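PDB 2A0S: 6-pyruvoyl tetrahydropterin synthase from Plasmodium vivax, which belongs to the 6-pyruvoyl tetrahydropterin synthase family and forms a six-chain assembly that binds zinc, and holds biopterin where its subunits meet. Local coordinates for residues Tyr67-Ser72 / Pro152-Arg157; His87-Pro92 / Arg122-Ile127; Met162-Ser167 / Ala174-Asn179. All blocks are in the same frame, centred on the assembly; numbering follows the deposited sequence. Where two conformers were deposited one is given.

Contact 1 of 3, residues Tyr67-Ser72 / Pro152-Arg157. With BIO (biopterin), chain D.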
loop_
_atom_site.group_PDB
_atom_site.type_symbol
_atom_site.label_atom_id
_atom_site.label_comp_id
_atom_site.label_asym_id
_atom_site.label_seq_id
_atom_site.Cartn_x
_atom_site.Cartn_y
_atom_site.Cartn_z
ATOM N N TYR A 67 6.037 27.489 3.738
ATOM C CA TYR A 67 6.708 26.348 3.125
ATOM C C TYR A 67 8.195 26.332 3.449
ATOM O O TYR A 67 8.808 27.386 3.637
ATOM C CB TYR A 67 6.561 26.378 1.598
ATOM C CG TYR A 67 5.150 26.354 1.047
ATOM C CD1 TYR A 67 4.087 25.824 1.781
ATOM C CD2 TYR A 67 4.888 26.831 -0.237
ATOM C CE1 TYR A 67 2.797 25.798 1.259
ATOM C CE2 TYR A 67 3.605 26.804 -0.770
ATOM C CZ TYR A 67 2.566 26.286 -0.018
ATOM O OH TYR A 67 1.299 26.257 -0.546
ATOM N N VAL A 68 8.771 25.135 3.514
ATOM C CA VAL A 68 10.218 24.984 3.410
ATOM C C VAL A 68 10.546 25.235 1.938
ATOM O O VAL A 68 11.408 26.050 1.605
ATOM C CB VAL A 68 10.695 23.571 3.836
ATOM C CG1 VAL A 68 12.201 23.418 3.623
ATOM C CG2 VAL A 68 10.336 23.294 5.289
ATOM N N ILE A 69 9.818 24.526 1.075
ATOM C CA ILE A 69 9.861 24.684 -0.378
ATOM C C ILE A 69 8.559 24.101 -0.948
ATOM O O ILE A 69 8.055 23.097 -0.443
ATOM C CB ILE A 69 11.134 24.021 -1.005
ATOM C CG1 ILE A 69 11.215 24.290 -2.516
ATOM C CG2 ILE A 69 11.204 22.523 -0.677
ATOM C CD1 ILE A 69 12.588 24.035 -3.129
ATOM N N ASP A 70 8.012 24.747 -1.977
ATOM C CA ASP A 70 6.739 24.337 -2.578
ATOM C C ASP A 70 6.811 22.922 -3.163
ATOM O O ASP A 70 7.709 22.616 -3.951
ATOM C CB ASP A 70 6.320 25.342 -3.660
ATOM C CG ASP A 70 4.824 25.315 -3.951
ATOM O OD1 ASP A 70 4.251 24.218 -4.132
ATOM O OD2 ASP A 70 4.221 26.407 -4.015
ATOM N N PHE A 71 5.863 22.073 -2.762
ATOM C CA PHE A 71 5.785 20.685 -3.241
ATOM C C PHE A 71 5.662 20.588 -4.761
ATOM O O PHE A 71 6.234 19.685 -5.375
ATOM C CB PHE A 71 4.610 19.936 -2.592
ATOM C CG PHE A 71 4.917 19.362 -1.231
ATOM C CD1 PHE A 71 4.086 19.634 -0.149
ATOM C CD2 PHE A 71 6.023 18.538 -1.032
ATOM C CE1 PHE A 71 4.356 19.110 1.115
ATOM C CE2 PHE A 71 6.301 18.007 0.228
ATOM C CZ PHE A 71 5.465 18.293 1.302
ATOM N N SER A 72 4.916 21.521 -5.354
ATOM C CA SER A 72 4.678 21.550 -6.799
ATOM C C SER A 72 5.971 21.679 -7.606
ATOM O O SER A 72 6.102 21.074 -8.671
ATOM C CB SER A 72 3.716 22.684 -7.162
ATOM O OG SER A 72 4.277 23.948 -6.857
ATOM N N PRO A 152 21.628 27.332 -5.820
ATOM C CA PRO A 152 21.395 28.593 -5.101
ATOM C C PRO A 152 19.920 28.890 -4.812
ATOM O O PRO A 152 19.623 29.687 -3.921
ATOM C CB PRO A 152 21.980 29.652 -6.043
ATOM C CG PRO A 152 21.939 29.035 -7.383
ATOM C CD PRO A 152 22.179 27.574 -7.168
ATOM N N PHE A 153 19.012 28.259 -5.558
ATOM C CA PHE A 153 17.579 28.365 -5.280
ATOM C C PHE A 153 17.206 27.596 -4.011
ATOM O O PHE A 153 16.331 28.020 -3.254
ATOM C CB PHE A 153 16.744 27.880 -6.473
ATOM C CG PHE A 153 15.259 27.878 -6.216
ATOM C CD1 PHE A 153 14.548 29.075 -6.146
ATOM C CD2 PHE A 153 14.572 26.680 -6.039
ATOM C CE1 PHE A 153 13.174 29.077 -5.903
ATOM C CE2 PHE A 153 13.200 26.670 -5.797
ATOM C CZ PHE A 153 12.499 27.872 -5.729
ATOM N N LEU A 154 17.876 26.466 -3.791
ATOM C CA LEU A 154 17.677 25.659 -2.588
ATOM C C LEU A 154 18.194 26.376 -1.342
ATOM O O LEU A 154 17.590 26.283 -0.271
ATOM C CB LEU A 154 18.348 24.288 -2.735
ATOM C CG LEU A 154 17.696 23.270 -3.678
ATOM C CD1 LEU A 154 18.713 22.244 -4.150
ATOM C CD2 LEU A 154 16.499 22.585 -3.025
ATOM N N LYS A 155 19.305 27.096 -1.494
ATOM C CA LYS A 155 19.909 27.848 -0.392
ATOM C C LYS A 155 19.086 29.066 0.030
ATOM O O LYS A 155 19.131 29.469 1.195
ATOM C CB LYS A 155 21.342 28.263 -0.733
ATOM C CG LYS A 155 22.369 27.155 -0.551
ATOM C CD LYS A 155 23.774 27.723 -0.435
ATOM C CE LYS A 155 24.779 26.648 -0.056
ATOM N NZ LYS A 155 26.138 27.214 0.178
ATOM N N THR A 156 18.343 29.647 -0.911
ATOM C CA THR A 156 17.434 30.760 -0.607
ATOM C C THR A 156 16.224 30.285 0.198
ATOM O O THR A 156 15.612 31.064 0.932
ATOM C CB THR A 156 16.949 31.495 -1.881
ATOM O OG1 THR A 156 16.436 30.548 -2.825
ATOM C CG2 THR A 156 18.084 32.289 -2.519
ATOM N N ARG A 157 15.892 29.003 0.051
ATOM C CA ARG A 157 14.806 28.375 0.802
ATOM C C ARG A 157 15.320 27.716 2.087
ATOM O O ARG A 157 14.570 27.027 2.785
ATOM C CB ARG A 157 14.071 27.347 -0.069
ATOM C CG ARG A 157 13.439 27.904 -1.352
ATOM C CD ARG A 157 12.348 28.940 -1.079
ATOM N NE ARG A 157 11.274 28.418 -0.235
ATOM C CZ ARG A 157 10.177 29.092 0.101
ATOM N NH1 ARG A 157 9.987 30.332 -0.337
ATOM N NH2 ARG A 157 9.264 28.524 0.876
HETATM N N1 BIO D . 4.085 22.884 -0.343
HETATM N N2 BIO D . 5.807 22.583 1.172
HETATM C C2 BIO D . 4.505 22.611 0.904
HETATM N N3 BIO D . 3.570 22.350 1.923
HETATM C C4 BIO D . 2.200 22.380 1.624
HETATM O O4 BIO D . 1.374 22.155 2.509
HETATM C C4A BIO D . 1.800 22.667 0.319
HETATM C C8A BIO D . 2.775 22.916 -0.653
HETATM N N8 BIO D . 2.401 23.195 -1.913
HETATM C C7 BIO D . 1.119 23.238 -2.242
HETATM C C6 BIO D . 0.132 22.985 -1.286
HETATM N N5 BIO D . 0.496 22.710 -0.020
HETATM C C9 BIO D . -1.361 23.041 -1.681
HETATM O O9 BIO D . -2.168 23.248 -0.513
HETATM C C10 BIO D . -1.840 21.769 -2.409
HETATM O O10 BIO D . -1.270 20.598 -1.817
HETATM C C11 BIO D . -1.538 21.827 -3.911
#

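Contact 2 of 3, residues His87-Pro92 / Arg122-Ile127. With BIO (biopterin), chain F.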
loop_
_atom_site.group_PDB
_atom_site.type_symbol
_atom_site.label_atom_id
_atom_site.label_comp_id
_atom_site.label_asym_id
_atom_site.label_seq_id
_atom_site.Cartn_x
_atom_site.Cartn_y
_atom_site.Cartn_z
ATOM N N HIS A 87 11.481 4.630 -20.364
ATOM C CA HIS A 87 11.340 3.923 -21.645
ATOM C C HIS A 87 12.640 3.767 -22.436
ATOM O O HIS A 87 12.658 3.927 -23.659
ATOM C CB HIS A 87 10.229 4.545 -22.502
ATOM C CG HIS A 87 8.909 3.852 -22.370
ATOM N ND1 HIS A 87 8.208 3.799 -21.184
ATOM C CD2 HIS A 87 8.162 3.180 -23.279
ATOM C CE1 HIS A 87 7.088 3.124 -21.367
ATOM N NE2 HIS A 87 7.035 2.739 -22.630
ATOM N N HIS A 88 13.721 3.443 -21.734
ATOM C CA HIS A 88 15.023 3.233 -22.365
ATOM C C HIS A 88 15.781 2.069 -21.735
ATOM O O HIS A 88 15.455 1.629 -20.633
ATOM C CB HIS A 88 15.880 4.502 -22.277
ATOM C CG HIS A 88 15.389 5.627 -23.133
ATOM N ND1 HIS A 88 14.703 6.706 -22.620
ATOM C CD2 HIS A 88 15.485 5.840 -24.466
ATOM C CE1 HIS A 88 14.397 7.537 -23.601
ATOM N NE2 HIS A 88 14.860 7.035 -24.732
ATOM N N PHE A 89 16.785 1.565 -22.450
ATOM C CA PHE A 89 17.789 0.696 -21.850
ATOM C C PHE A 89 18.825 1.584 -21.168
ATOM O O PHE A 89 19.371 2.499 -21.789
ATOM C CB PHE A 89 18.448 -0.201 -22.907
ATOM C CG PHE A 89 19.669 -0.935 -22.413
ATOM C CD1 PHE A 89 19.546 -2.114 -21.679
ATOM C CD2 PHE A 89 20.947 -0.450 -22.687
ATOM C CE1 PHE A 89 20.676 -2.792 -21.220
ATOM C CE2 PHE A 89 22.081 -1.121 -22.233
ATOM C CZ PHE A 89 21.944 -2.294 -21.499
ATOM N N ILE A 90 19.083 1.324 -19.890
ATOM C CA ILE A 90 20.084 2.079 -19.141
ATOM C C ILE A 90 21.484 1.571 -19.479
ATOM O O ILE A 90 21.864 0.458 -19.103
ATOM C CB ILE A 90 19.832 2.034 -17.612
ATOM C CG1 ILE A 90 18.511 2.731 -17.264
ATOM C CG2 ILE A 90 20.996 2.679 -16.855
ATOM C CD1 ILE A 90 18.038 2.503 -15.835
ATOM N N LEU A 91 22.235 2.398 -20.198
ATOM C CA LEU A 91 23.586 2.053 -20.627
ATOM C C LEU A 91 24.643 2.779 -19.786
ATOM O O LEU A 91 24.754 4.008 -19.851
ATOM C CB LEU A 91 23.763 2.360 -22.122
ATOM C CG LEU A 91 25.105 2.099 -22.819
ATOM C CD1 LEU A 91 25.559 0.654 -22.671
ATOM C CD2 LEU A 91 25.008 2.472 -24.286
ATOM N N PRO A 92 25.419 2.018 -18.987
ATOM C CA PRO A 92 26.494 2.591 -18.175
ATOM C C PRO A 92 27.708 2.944 -19.031
ATOM O O PRO A 92 28.328 2.057 -19.620
ATOM C CB PRO A 92 26.844 1.463 -17.190
ATOM C CG PRO A 92 25.848 0.361 -17.435
ATOM C CD PRO A 92 25.322 0.559 -18.811
ATOM N N ARG A 122 18.796 5.370 -29.999
ATOM C CA ARG A 122 17.649 6.111 -29.472
ATOM C C ARG A 122 16.899 5.337 -28.380
ATOM O O ARG A 122 16.162 5.927 -27.587
ATOM C CB ARG A 122 16.700 6.497 -30.613
ATOM C CG ARG A 122 15.809 7.699 -30.320
ATOM C CD ARG A 122 15.166 8.240 -31.591
ATOM N NE ARG A 122 16.137 8.915 -32.454
ATOM C CZ ARG A 122 15.878 9.357 -33.682
ATOM N NH1 ARG A 122 16.832 9.958 -34.381
ATOM N NH2 ARG A 122 14.674 9.201 -34.217
ATOM N N ASP A 123 17.099 4.019 -28.345
ATOM C CA ASP A 123 16.509 3.159 -27.320
ATOM C C ASP A 123 17.314 3.183 -26.026
ATOM O O ASP A 123 16.836 2.732 -24.985
ATOM C CB ASP A 123 16.404 1.717 -27.823
ATOM C CG ASP A 123 15.243 1.512 -28.771
ATOM O OD1 ASP A 123 15.100 2.294 -29.735
ATOM O OD2 ASP A 123 14.475 0.556 -28.553
ATOM N N CYS A 124 18.540 3.695 -26.104
ATOM C CA CYS A 124 19.447 3.721 -24.964
ATOM C C CYS A 124 19.561 5.117 -24.370
ATOM O O CYS A 124 19.479 6.120 -25.085
ATOM C CB CYS A 124 20.840 3.231 -25.369
ATOM S SG CYS A 124 20.895 1.550 -26.021
ATOM N N VAL A 125 19.745 5.168 -23.056
ATOM C CA VAL A 125 20.114 6.402 -22.383
ATOM C C VAL A 125 21.511 6.229 -21.777
ATOM O O VAL A 125 21.728 5.375 -20.912
ATOM C CB VAL A 125 19.036 6.870 -21.351
ATOM C CG1 VAL A 125 18.791 5.822 -20.259
ATOM C CG2 VAL A 125 19.405 8.224 -20.752
ATOM N N GLN A 126 22.458 7.019 -22.277
ATOM C CA GLN A 126 23.841 6.960 -21.815
ATOM C C GLN A 126 24.016 7.742 -20.521
ATOM O O GLN A 126 23.907 8.969 -20.499
ATOM C CB GLN A 126 24.806 7.469 -22.891
ATOM C CG GLN A 126 25.153 6.435 -23.950
ATOM C CD GLN A 126 26.361 6.829 -24.777
ATOM O OE1 GLN A 126 26.322 7.802 -25.533
ATOM N NE2 GLN A 126 27.441 6.066 -24.645
ATOM N N ILE A 127 24.286 7.011 -19.447
ATOM C CA ILE A 127 24.400 7.586 -18.114
ATOM C C ILE A 127 25.842 7.444 -17.621
ATOM O O ILE A 127 26.417 6.354 -17.704
ATOM C CB ILE A 127 23.390 6.916 -17.145
ATOM C CG1 ILE A 127 21.961 7.138 -17.653
ATOM C CG2 ILE A 127 23.527 7.455 -15.725
ATOM C CD1 ILE A 127 20.997 6.067 -17.238
HETATM N N1 BIO F . -2.428 -0.525 -23.163
HETATM N N2 BIO F . -4.169 -2.028 -23.382
HETATM C C2 BIO F . -2.903 -1.780 -23.071
HETATM N N3 BIO F . -2.065 -2.829 -22.656
HETATM C C4 BIO F . -0.730 -2.553 -22.334
HETATM O O4 BIO F . 0.018 -3.459 -21.970
HETATM C C4A BIO F . -0.273 -1.240 -22.438
HETATM C C8A BIO F . -1.151 -0.237 -22.859
HETATM N N8 BIO F . -0.718 1.030 -22.957
HETATM C C7 BIO F . 0.534 1.341 -22.661
HETATM C C6 BIO F . 1.423 0.347 -22.244
HETATM N N5 BIO F . 0.999 -0.923 -22.139
HETATM C C9 BIO F . 2.881 0.683 -21.888
HETATM O O9 BIO F . 2.923 1.730 -20.905
HETATM C C10 BIO F . 3.686 1.059 -23.144
HETATM O O10 BIO F . 5.004 0.514 -23.029
HETATM C C11 BIO F . 3.730 2.576 -23.389
HETATM O O HOH W 1 15.026 8.633 -26.985
#

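Contact 3 of 3, residues Met162-Ser167 / Ala174-Asn179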
loop_
_atom_site.group_PDB
_atom_site.type_symbol
_atom_site.label_atom_id
_atom_site.label_comp_id
_atom_site.label_asym_id
_atom_site.label_seq_id
_atom_site.Cartn_x
_atom_site.Cartn_y
_atom_site.Cartn_z
ATOM N N MET A 162 19.697 17.239 0.964
ATOM C CA MET A 162 18.954 16.616 -0.131
ATOM C C MET A 162 19.182 15.110 -0.106
ATOM O O MET A 162 20.309 14.653 0.086
ATOM C CB MET A 162 19.400 17.185 -1.481
ATOM C CG MET A 162 18.951 18.615 -1.752
ATOM S SD MET A 162 17.259 18.739 -2.368
ATOM C CE MET A 162 17.445 18.133 -4.045
ATOM N N GLU A 163 18.110 14.349 -0.302
ATOM C CA GLU A 163 18.166 12.893 -0.221
ATOM C C GLU A 163 17.218 12.250 -1.229
ATOM O O GLU A 163 16.026 12.561 -1.252
ATOM C CB GLU A 163 17.817 12.436 1.201
ATOM C CG GLU A 163 17.866 10.931 1.418
ATOM C CD GLU A 163 17.229 10.501 2.729
ATOM O OE1 GLU A 163 17.785 10.814 3.804
ATOM O OE2 GLU A 163 16.176 9.830 2.684
ATOM N N VAL A 164 17.748 11.359 -2.066
ATOM C CA VAL A 164 16.907 10.602 -2.998
ATOM C C VAL A 164 16.903 9.109 -2.674
ATOM O O VAL A 164 17.939 8.531 -2.335
ATOM C CB VAL A 164 17.266 10.836 -4.504
ATOM C CG1 VAL A 164 17.366 12.323 -4.822
ATOM C CG2 VAL A 164 18.544 10.112 -4.897
ATOM N N THR A 165 15.721 8.507 -2.765
ATOM C CA THR A 165 15.564 7.066 -2.640
ATOM C C THR A 165 15.084 6.516 -3.976
ATOM O O THR A 165 14.050 6.939 -4.498
ATOM C CB THR A 165 14.561 6.691 -1.522
ATOM O OG1 THR A 165 15.031 7.191 -0.264
ATOM C CG2 THR A 165 14.384 5.176 -1.425
ATOM N N VAL A 166 15.855 5.586 -4.531
ATOM C CA VAL A 166 15.493 4.913 -5.771
ATOM C C VAL A 166 15.182 3.452 -5.464
ATOM O O VAL A 166 15.960 2.772 -4.793
ATOM C CB VAL A 166 16.617 5.026 -6.841
ATOM C CG1 VAL A 166 16.282 4.208 -8.087
ATOM C CG2 VAL A 166 16.850 6.482 -7.219
ATOM N N SER A 167 14.030 2.985 -5.935
ATOM C CA SER A 167 13.657 1.584 -5.787
ATOM C C SER A 167 13.714 0.862 -7.127
ATOM O O SER A 167 13.154 1.332 -8.120
ATOM C CB SER A 167 12.266 1.448 -5.162
ATOM O OG SER A 167 11.264 1.984 -6.006
ATOM N N ALA A 174 17.532 1.850 -2.598
ATOM C CA ALA A 174 18.816 2.473 -2.277
ATOM C C ALA A 174 18.635 3.971 -2.050
ATOM O O ALA A 174 17.926 4.642 -2.802
ATOM C CB ALA A 174 19.835 2.214 -3.372
ATOM N N THR A 175 19.285 4.484 -1.010
ATOM C CA THR A 175 19.133 5.876 -0.604
ATOM C C THR A 175 20.488 6.575 -0.487
ATOM O O THR A 175 21.391 6.092 0.199
ATOM C CB THR A 175 18.345 5.980 0.726
ATOM O OG1 THR A 175 17.069 5.348 0.574
ATOM C CG2 THR A 175 18.129 7.428 1.128
ATOM N N VAL A 176 20.622 7.703 -1.179
ATOM C CA VAL A 176 21.829 8.531 -1.114
ATOM C C VAL A 176 21.467 9.974 -0.764
ATOM O O VAL A 176 20.336 10.409 -0.994
ATOM C CB VAL A 176 22.663 8.481 -2.432
ATOM C CG1 VAL A 176 23.201 7.075 -2.680
ATOM C CG2 VAL A 176 21.851 8.966 -3.627
ATOM N N HIS A 177 22.424 10.707 -0.199
ATOM C CA HIS A 177 22.181 12.081 0.238
ATOM C C HIS A 177 23.366 13.015 -0.002
ATOM O O HIS A 177 24.484 12.568 -0.261
ATOM C CB HIS A 177 21.783 12.109 1.719
ATOM C CG HIS A 177 22.893 11.740 2.654
ATOM N ND1 HIS A 177 23.085 10.455 3.114
ATOM C CD2 HIS A 177 23.870 12.490 3.218
ATOM C CE1 HIS A 177 24.132 10.429 3.920
ATOM N NE2 HIS A 177 24.626 11.651 3.999
ATOM N N ARG A 178 23.098 14.316 0.084
ATOM C CA ARG A 178 24.139 15.336 0.046
ATOM C C ARG A 178 23.793 16.482 0.991
ATOM O O ARG A 178 22.667 16.987 0.985
ATOM C CB ARG A 178 24.341 15.869 -1.374
ATOM C CG ARG A 178 25.643 16.645 -1.556
ATOM C CD ARG A 178 25.619 17.520 -2.800
ATOM N NE ARG A 178 25.669 16.745 -4.039
ATOM C CZ ARG A 178 25.618 17.273 -5.259
ATOM N NH1 ARG A 178 25.510 18.585 -5.423
ATOM N NH2 ARG A 178 25.670 16.483 -6.322
ATOM N N ASN A 179 24.767 16.877 1.806
ATOM C CA ASN A 179 24.628 18.039 2.675
ATOM C C ASN A 179 24.971 19.307 1.904
ATOM O O ASN A 179 26.106 19.482 1.455
ATOM C CB ASN A 179 25.520 17.901 3.912
ATOM C CG ASN A 179 25.093 16.759 4.816
ATOM O OD1 ASN A 179 24.075 16.841 5.504
ATOM N ND2 ASN A 179 25.878 15.687 4.825
#

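Contact 1 of 3, residues Tyr67-Ser72 / Pro152-Arg157
The carbonyl oxygen of V68 is gripped twice by the guanidinium of R157. NE makes the main bond, R157 NE to V68 O at 3.0 Å and 154° at the hydrogen, while NH2 adds a weak one. The oxygen lies at the guanidinium edge, near its plane, but the donor NE stands above the carbonyl plane of V68. R157 reaches it by folding back: chi1, chi2 and chi3 are all close to -60°, which curls the chain over the backbone of 67-72. Its NH1 forms a salt bridge with D65, so a second anchor fixes the rotation of the group. Beside this polar grip, CD1 of I69 leads the apolar contact, 3.8 Å from CE2 of F153, and also touches CD2 of L154.

On its other side the 67-72 turn cradles biopterin, the pterin sandwiched between the ring faces of Y67 and F71, with N1 3.5 Å above the plane of the Y67 ring, over its centre. I69 O accepts from biopterin N2 at 2.8 Å, and F71 N donates to biopterin N1 at 3.1 Å. E168, T134 and E135 of a neighbouring subunit also hydrogen-bond to the ligand. D70 N-caps helix 71-85 through OD1, which accepts from S72 N and OG. The contact ties the turn leading into helix 71-85 to helix 151-156 and the R157 after it, with I69 and L154 packing on L58 of strand 48-61.

Contact 2 of 3, residues His87-Pro92 / Arg122-Ile127
Strands 89-92 and 124-127 run parallel, their short axes 4.8 Å apart at closest and inclined by 32°, and four backbone bonds join them in the staggered pattern of a parallel ladder: F89 N to D123 O, V125 N to F89 O, L91 N to V125 O and I127 N to L91 O. The first is the shortest, 2.8 Å between F89 N and D123 O, and the last is almost straight.

I90 and I127 share one face of the pair. CG2 of I90 and CD1 of I127 are pressed to 3.4 Å, tighter than usual for two carbons, and the side chains meet at a slant. On the face of F89 and C124, the sulfur of C124 makes an oblique sulfur-aromatic contact, SG lying 3.9 Å from F89 CD2. Further along, L91 and Q126 run side by side, CD2 of L91 against CG of Q126.

In H88 CG is anti to the carbonyl carbon, chi1 -70°, which sets the ring edge against the carbonyls of R122 and D123. Water 1 bridges H88 and R122, 2.8 Å from H88 NE2, and donates to R122 O. H87 also reaches a biopterin held between two other subunits: its NE2 donates to O10 at 3.0 Å, and its ring stacks on H48 of one of them. D123 OD2 is held by Y117 OH and L47 N of that same neighbour.

I90 and I127 pack against helix 134-149, through I137 and Y140. F89 and L91 instead meet strand 106-110, and H88 and I90 bond by backbone to A35 of strand 20-40.

Contact 3 of 3, residues Met162-Ser167 / Ala174-Asn179
T165 and T175 meet through their hydroxyls, OG1 to OG1 at 2.9 Å, in a hydrogen bond whose donor may be either one. In both residues OG1 lies anti to the carbonyl carbon (chi1 -60° and -57°), which brings the two oxygens together across a non-hydrogen-bonded pair. The methyl CG2 of T175 turns the other way along the strand and touches E163, whose OE2 is 3.5 Å from it. E163 holds its CG anti to the backbone N (chi1 -179°) and continues extended, laying its chain slantwise over that methyl. Its CB also meets CB of H177, 4.0 Å away. On the opposite face V164 and V176 meet, CG2 to CG2 at 3.7 Å, their side chains crossing at an angle.

The backbone beneath is an antiparallel beta hairpin, strands 161-167 and 172-179, at one edge of the five-stranded antiparallel sheet of the chain. This is the last hairpin of the family's T-fold (tunnelling fold), after strands 20-40 and 48-61 and helices 71-85 and 134-149. M162 with R178, V164 with V176 and V166 with A174 are hydrogen-bonded pairs, each joined by two reciprocal bonds. R178 N to M162 O is the shortest, at 2.8 Å. CA-H...O contacts run from residues of the non-hydrogen-bonded pairs to carbonyls of the adjacent hydrogen-bonded pairs, as from T175 CA to V164 O at 3.4 Å.

Further out, OE1 of E163 is held by Y161 OH, and the H177 ring meets the ring of Y161. M162 and V164 face helix 134-149, M162 against I146 and I149, V164 against L142. Strand 48-61 pairs with 161-167 on the side away from 174-179. Beyond A174 and T175 the sheet continues, both pairing antiparallel with a strand of a neighbouring subunit, whose L23 packs on A174.

Contacts 1 and 2 lie on opposite sides of the chain's centre, about 31 Å apart between centres, yet helix 71-85 leads from one to the other, and contact 2 is nested in the loop closed by contact 1. Each meets a different biopterin: Y67, I69 and F71 bind the pterin end of one, whereas H87 reaches the side-chain hydroxyl O10 of another, so a single chain contributes to separate sites shared with neighbours. Contact 3 follows in sequence and touches contact 1, L154 CD2 to M162 SD at 4.0 Å. From contact 2 it stays apart, about 8 Å between nearest atoms, though the side chain of A174 is about 6 Å from a third biopterin.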